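Local coordinates for putative peptidase (Clostridium acetobutylicum, PDB 3K9T), which binds one zinc ion per subunit, is not expected to act as a peptidase, and probably takes part in making modified polysaccharides, at residues Lys263-Phe267 against Gly268-Ile272; Thr205-Ala208 against Lys209-Lys213. All blocks are in the same frame, centred on the assembly; numbering follows the deposited sequence.

Contact 1: Lys263-Phe267 against Gly268-Ile272; sequences KRTKF and GDAEI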
ATOM      1  N   LYS A 263      20.229  -6.104  -0.059  1.00 23.65           N
ATOM      2  CA  LYS A 263      19.891  -5.249  -1.197  1.00 22.24           C
ATOM      3  C   LYS A 263      19.059  -6.089  -2.158  1.00 23.34           C
ATOM      4  O   LYS A 263      19.473  -7.155  -2.611  1.00 22.83           O
ATOM      5  CB  LYS A 263      21.146  -4.711  -1.887  1.00 20.36           C
ATOM      6  CG  LYS A 263      20.913  -3.905  -3.159  1.00 22.56           C
ATOM      7  CD  LYS A 263      22.250  -3.360  -3.682  1.00 20.57           C
ATOM      8  CE  LYS A 263      22.119  -2.618  -5.015  1.00 22.25           C
ATOM      9  NZ  LYS A 263      23.404  -1.956  -5.400  1.00 22.18           N
ATOM     10  N   ARG A 264      17.874  -5.600  -2.464  1.00 23.48           N
ATOM     11  CA  ARG A 264      17.017  -6.293  -3.381  1.00 25.93           C
ATOM     12  C   ARG A 264      17.456  -6.255  -4.833  1.00 23.43           C
ATOM     13  O   ARG A 264      18.175  -5.363  -5.275  1.00 23.27           O
ATOM     14  CB  ARG A 264      15.643  -5.670  -3.328  1.00 28.09           C
ATOM     15  CG  ARG A 264      14.968  -5.881  -2.035  1.00 33.40           C
ATOM     16  CD  ARG A 264      13.719  -5.144  -2.100  1.00 32.25           C
ATOM     17  NE  ARG A 264      12.836  -5.551  -1.040  1.00 36.66           N
ATOM     18  CZ  ARG A 264      12.010  -4.727  -0.419  1.00 36.55           C
ATOM     19  NH1 ARG A 264      11.979  -3.436  -0.720  1.00 44.41           N
ATOM     20  NH2 ARG A 264      11.225  -5.193   0.527  1.00 37.93           N
ATOM     21  N   THR A 265      16.930  -7.213  -5.576  1.00 21.23           N
ATOM     22  CA  THR A 265      17.012  -7.202  -7.023  1.00 21.51           C
ATOM     23  C   THR A 265      16.301  -5.968  -7.554  1.00 21.84           C
ATOM     24  O   THR A 265      15.483  -5.369  -6.851  1.00 22.87           O
ATOM     25  CB  THR A 265      16.304  -8.440  -7.640  1.00 20.94           C
ATOM     26  OG1 THR A 265      14.858  -8.313  -7.542  1.00 21.24           O
ATOM     27  CG2 THR A 265      16.790  -9.701  -6.967  1.00 11.03           C
ATOM     28  N   LYS A 266      16.572  -5.630  -8.818  1.00 24.20           N
ATOM     29  CA  LYS A 266      15.945  -4.482  -9.443  1.00 24.96           C
ATOM     30  C   LYS A 266      14.418  -4.635  -9.448  1.00 24.56           C
ATOM     31  O   LYS A 266      13.719  -3.644  -9.450  1.00 24.50           O
ATOM     32  CB  LYS A 266      16.482  -4.229 -10.867  1.00 25.97           C
ATOM     33  CG  LYS A 266      15.946  -5.201 -11.948  1.00 41.52           C
ATOM     34  CD  LYS A 266      16.427  -4.909 -13.391  1.00 44.18           C
ATOM     35  CE  LYS A 266      15.437  -4.107 -14.315  1.00 37.68           C
ATOM     36  NZ  LYS A 266      16.244  -3.507 -15.498  1.00 48.56           N
ATOM     37  N   PHE A 267      13.910  -5.866  -9.436  1.00 25.89           N
ATOM     38  CA  PHE A 267      12.461  -6.111  -9.457  1.00 25.20           C
ATOM     39  C   PHE A 267      11.817  -5.943  -8.083  1.00 24.36           C
ATOM     40  O   PHE A 267      10.601  -5.849  -7.981  1.00 25.13           O
ATOM     41  CB  PHE A 267      12.114  -7.506  -9.971  1.00 23.94           C
ATOM     42  CG  PHE A 267      12.804  -7.873 -11.224  1.00 23.80           C
ATOM     43  CD1 PHE A 267      12.391  -7.341 -12.441  1.00 25.42           C
ATOM     44  CD2 PHE A 267      13.867  -8.768 -11.203  1.00 27.03           C
ATOM     45  CE1 PHE A 267      13.031  -7.682 -13.626  1.00 29.75           C
ATOM     46  CE2 PHE A 267      14.534  -9.114 -12.391  1.00 35.21           C
ATOM     47  CZ  PHE A 267      14.110  -8.570 -13.604  1.00 37.03           C
ATOM     48  N   GLY A 268      12.609  -5.969  -7.027  1.00 24.32           N
ATOM     49  CA  GLY A 268      12.069  -5.779  -5.668  1.00 22.47           C
ATOM     50  C   GLY A 268      11.278  -6.905  -5.050  1.00 22.65           C
ATOM     51  O   GLY A 268      11.372  -7.135  -3.869  1.00 23.30           O
ATOM     52  N   ASP A 269      10.490  -7.631  -5.837  1.00 27.47           N
ATOM     53  CA  ASP A 269       9.694  -8.726  -5.279  1.00 27.16           C
ATOM     54  C   ASP A 269       9.910 -10.067  -5.986  1.00 25.07           C
ATOM     55  O   ASP A 269       8.999 -10.910  -5.985  1.00 24.55           O
ATOM     56  CB  ASP A 269       8.203  -8.322  -5.272  1.00 26.04           C
ATOM     57  CG  ASP A 269       7.666  -8.041  -6.652  1.00 32.15           C
ATOM     58  OD1 ASP A 269       8.453  -8.001  -7.654  1.00 33.13           O
ATOM     59  OD2 ASP A 269       6.426  -7.858  -6.726  1.00 50.95           O
ATOM     60  N   ALA A 270      11.093 -10.270  -6.584  1.00 24.69           N
ATOM     61  CA  ALA A 270      11.434 -11.545  -7.249  1.00 22.47           C
ATOM     62  C   ALA A 270      11.492 -12.635  -6.189  1.00 23.70           C
ATOM     63  O   ALA A 270      11.525 -12.342  -4.998  1.00 21.35           O
ATOM     64  CB  ALA A 270      12.774 -11.466  -7.966  1.00 23.42           C
ATOM     65  N   GLU A 271      11.506 -13.889  -6.616  1.00 25.24           N
ATOM     66  CA  GLU A 271      11.511 -14.981  -5.664  1.00 26.79           C
ATOM     67  C   GLU A 271      12.652 -14.884  -4.645  1.00 26.74           C
ATOM     68  O   GLU A 271      12.410 -15.042  -3.422  1.00 27.55           O
ATOM     69  CB  GLU A 271      11.527 -16.324  -6.348  1.00 26.96           C
ATOM     70  CG  GLU A 271      11.220 -17.428  -5.355  1.00 36.65           C
ATOM     71  CD  GLU A 271      11.261 -18.820  -5.949  1.00 40.27           C
ATOM     72  OE1 GLU A 271      11.135 -18.930  -7.198  1.00 37.81           O
ATOM     73  OE2 GLU A 271      11.387 -19.777  -5.127  1.00 34.97           O
ATOM     74  N   ILE A 272      13.852 -14.564  -5.123  1.00 24.56           N
ATOM     75  CA  ILE A 272      15.009 -14.434  -4.227  1.00 25.46           C
ATOM     76  C   ILE A 272      14.788 -13.325  -3.176  1.00 23.22           C
ATOM     77  O   ILE A 272      15.135 -13.502  -2.031  1.00 23.24           O
ATOM     78  CB  ILE A 272      16.361 -14.257  -5.015  1.00 25.27           C
ATOM     79  CG1 ILE A 272      17.566 -14.339  -4.074  1.00 28.66           C
ATOM     80  CG2 ILE A 272      16.382 -12.951  -5.800  1.00 25.48           C
ATOM     81  CD1 ILE A 272      17.621 -15.604  -3.248  1.00 31.86           C
TER

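Contact 2: Thr205-Ala208 against Lys209-Lys213; sequences TFIA and KALSK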
ATOM      1  N   THR A 205      33.263 -19.650  -0.759  1.00 25.86           N
ATOM      2  CA  THR A 205      34.067 -20.862  -0.809  1.00 25.34           C
ATOM      3  C   THR A 205      33.445 -21.952   0.071  1.00 25.53           C
ATOM      4  O   THR A 205      33.208 -23.088  -0.387  1.00 23.85           O
ATOM      5  CB  THR A 205      35.530 -20.583  -0.476  1.00 25.41           C
ATOM      6  OG1 THR A 205      36.047 -19.737  -1.511  1.00 24.47           O
ATOM      7  CG2 THR A 205      36.369 -21.897  -0.419  1.00 15.37           C
ATOM      8  N   PHE A 206      33.109 -21.578   1.299  1.00 23.04           N
ATOM      9  CA  PHE A 206      32.506 -22.517   2.233  1.00 23.82           C
ATOM     10  C   PHE A 206      31.055 -22.904   1.917  1.00 23.44           C
ATOM     11  O   PHE A 206      30.637 -24.002   2.229  1.00 22.19           O
ATOM     12  CB  PHE A 206      32.709 -22.052   3.678  1.00 23.62           C
ATOM     13  CG  PHE A 206      34.063 -22.434   4.218  1.00 22.13           C
ATOM     14  CD1 PHE A 206      35.192 -21.712   3.872  1.00 20.09           C
ATOM     15  CD2 PHE A 206      34.215 -23.559   5.006  1.00 23.73           C
ATOM     16  CE1 PHE A 206      36.443 -22.082   4.332  1.00 27.31           C
ATOM     17  CE2 PHE A 206      35.459 -23.934   5.478  1.00 23.92           C
ATOM     18  CZ  PHE A 206      36.574 -23.192   5.154  1.00 27.68           C
ATOM     19  N   ILE A 207      30.301 -22.019   1.282  1.00 24.42           N
ATOM     20  CA  ILE A 207      28.972 -22.383   0.837  1.00 24.91           C
ATOM     21  C   ILE A 207      29.139 -23.451  -0.233  1.00 22.38           C
ATOM     22  O   ILE A 207      28.516 -24.486  -0.129  1.00 21.47           O
ATOM     23  CB  ILE A 207      28.160 -21.196   0.315  1.00 25.53           C
ATOM     24  CG1 ILE A 207      27.806 -20.295   1.500  1.00 29.74           C
ATOM     25  CG2 ILE A 207      26.868 -21.691  -0.402  1.00 23.59           C
ATOM     26  CD1 ILE A 207      27.498 -18.908   1.074  1.00 29.36           C
ATOM     27  N   ALA A 208      30.003 -23.198  -1.217  1.00 21.98           N
ATOM     28  CA  ALA A 208      30.306 -24.178  -2.290  1.00 23.79           C
ATOM     29  C   ALA A 208      30.749 -25.521  -1.680  1.00 23.64           C
ATOM     30  O   ALA A 208      30.264 -26.586  -2.069  1.00 19.14           O
ATOM     31  CB  ALA A 208      31.369 -23.638  -3.249  1.00 20.06           C
ATOM     32  N   LYS A 209      31.611 -25.437  -0.674  1.00 23.70           N
ATOM     33  CA  LYS A 209      32.141 -26.620  -0.025  1.00 25.43           C
ATOM     34  C   LYS A 209      31.023 -27.467   0.620  1.00 28.01           C
ATOM     35  O   LYS A 209      31.050 -28.694   0.526  1.00 29.41           O
ATOM     36  CB  LYS A 209      33.185 -26.198   1.003  1.00 24.36           C
ATOM     37  CG  LYS A 209      34.004 -27.336   1.504  1.00 29.97           C
ATOM     38  CD  LYS A 209      34.825 -27.003   2.750  1.00 26.75           C
ATOM     39  CE  LYS A 209      35.959 -26.065   2.497  1.00 24.06           C
ATOM     40  NZ  LYS A 209      37.090 -26.380   3.467  1.00 23.97           N
ATOM     41  N   ALA A 210      30.054 -26.811   1.266  1.00 27.32           N
ATOM     42  CA  ALA A 210      28.897 -27.501   1.852  1.00 26.32           C
ATOM     43  C   ALA A 210      27.937 -28.066   0.771  1.00 24.90           C
ATOM     44  O   ALA A 210      27.546 -29.216   0.840  1.00 26.60           O
ATOM     45  CB  ALA A 210      28.133 -26.566   2.829  1.00 23.34           C
ATOM     46  N   LEU A 211      27.559 -27.259  -0.216  1.00 24.14           N
ATOM     47  CA  LEU A 211      26.606 -27.691  -1.247  1.00 25.78           C
ATOM     48  C   LEU A 211      27.091 -28.883  -2.074  1.00 26.28           C
ATOM     49  O   LEU A 211      26.307 -29.748  -2.450  1.00 26.80           O
ATOM     50  CB  LEU A 211      26.202 -26.537  -2.162  1.00 24.62           C
ATOM     51  CG  LEU A 211      25.116 -25.596  -1.645  1.00 29.97           C
ATOM     52  CD1 LEU A 211      24.641 -24.722  -2.813  1.00 22.77           C
ATOM     53  CD2 LEU A 211      23.956 -26.355  -1.048  1.00 35.36           C
ATOM     54  N   SER A 212      28.392 -28.894  -2.343  1.00 27.82           N
ATOM     55  CA  SER A 212      29.095 -29.996  -2.970  1.00 28.21           C
ATOM     56  C   SER A 212      28.755 -31.361  -2.417  1.00 27.27           C
ATOM     57  O   SER A 212      28.888 -32.346  -3.119  1.00 27.57           O
ATOM     58  CB  SER A 212      30.601 -29.822  -2.749  1.00 27.00           C
ATOM     59  OG  SER A 212      31.105 -28.849  -3.611  1.00 35.57           O
ATOM     60  N   LYS A 213      28.410 -31.411  -1.142  1.00 26.51           N
ATOM     61  CA  LYS A 213      28.167 -32.655  -0.455  1.00 28.85           C
ATOM     62  C   LYS A 213      26.699 -33.058  -0.414  1.00 31.55           C
ATOM     63  O   LYS A 213      26.373 -34.100   0.151  1.00 34.59           O
ATOM     64  CB  LYS A 213      28.741 -32.522   0.950  1.00 29.51           C
ATOM     65  CG  LYS A 213      30.278 -32.370   0.895  1.00 33.67           C
ATOM     66  CD  LYS A 213      30.900 -32.111   2.232  1.00 30.87           C
ATOM     67  CE  LYS A 213      32.431 -32.232   2.164  1.00 33.81           C
ATOM     68  NZ  LYS A 213      33.057 -31.329   1.212  1.00 37.65           N
TER

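Contact 1: Lys263-Phe267 against Gly268-Ile272
The carbonyl oxygen of T265 accepts the backbone N-H of G268, with T265 O and G268 N 2.9 Å apart, and closes a type I beta turn over T265-G268. The donor stands well above the carbonyl plane rather than in it. The hydroxyl of T265 adds to the turn: with chi1 at 73°, OG1 sits between the backbone N and the carbonyl carbon, where G268 N (3.3 Å from OG1) and F267 N give it weak hydrogen bonds. The methyl of A270 lies beside this hydroxyl, A270 CB to T265 OG1 3.8 Å. The stronger partner of OG1 is D273, whose carboxylate also takes the N-H of A270, the N-cap residue of helix 271-282. One acidic side chain in the first turn of the helix thus ties the beta turn to the helix start. Beyond G268, which has a positive phi of 73°, the chain bends again, and D269 N makes a weak bond to F267 O at 2.8 Å.

Apolar contacts line the same bend. The methyl CG2 of T265 meets CG2 of I272 at 3.5 Å, the two side chains crossing at a slant. The phenyl ring of F267 brushes A270 loosely, CD2 to CB 4.4 Å, and carries K266 CG over the centre of one face.

The extended R264 chain passes G268, with R264 CD 3.5 Å from G268 O. Its guanidinium is held by salt bridges to E277 and D291, one carboxylate on the following helix and one just past strand 287-290.

The segment is the connection from strand 260-263 of the large mixed sheet to helix 271-282, and I272 packs on M247 and L249 of strand 245-250.

Contact 2: Thr205-Ala208 against Lys209-Lys213
F206 and K209 lie side by side on the last turns of helix 194-211, the helix of the beta-alpha-beta unit formed with strands 181-187 and 219-225. The lysine chain leaves with CG anti to the backbone N (chi1 -167°), then bends at its far end and lays CE over one face of the F206 ring. This CH-pi contact measures 4.0 Å from K209 CE to the centroid of the F206 ring, offset toward the rim. K209 NZ, 3.6 Å from both F206 CE2 and F206 CZ, hydrogen-bonds to H48, whose own ring meets that of F206 with the two planes inclined to each other.

Regular i to i+4 backbone bonds run through the turn, from K209 N to T205 O up to L211 N to I207 O, the latter nearly straight at 172°. On another side of the helix I207 and L211 touch loosely, CG2 to CG 4.5 Å, and both pack against I350 of helix 336-355, while F222 of strand 219-225 meets I207 and A208.

The carbonyl of A208 takes two bonds from one residue. S212 N lies 3.0 Å from A208 O, and the S212 hydroxyl, also bonded to Y172, donates from above the carbonyl plane with OG 2.9 Å from A208 O.

In the fold
Contacts 1 and 2 are separate local arrangements in the aminopeptidase-like region of one chain. Their centres lie about 24 Å apart and their nearest atoms about 11 Å, without touching. Contact 2 comes first along the chain, near the end of a helix packed on the large mixed sheet; contact 1 follows in the link between a later strand of that sheet and its next helix. The sheet is what they share: residues of 205-213 rest on strand 219-225, and I272 of contact 1 on strand 245-250, with strand 181-187 between these two. Both lie away from the zinc site: H190 precedes helix 194-211 and D196 lies in its first turn, while its far end forms contact 2.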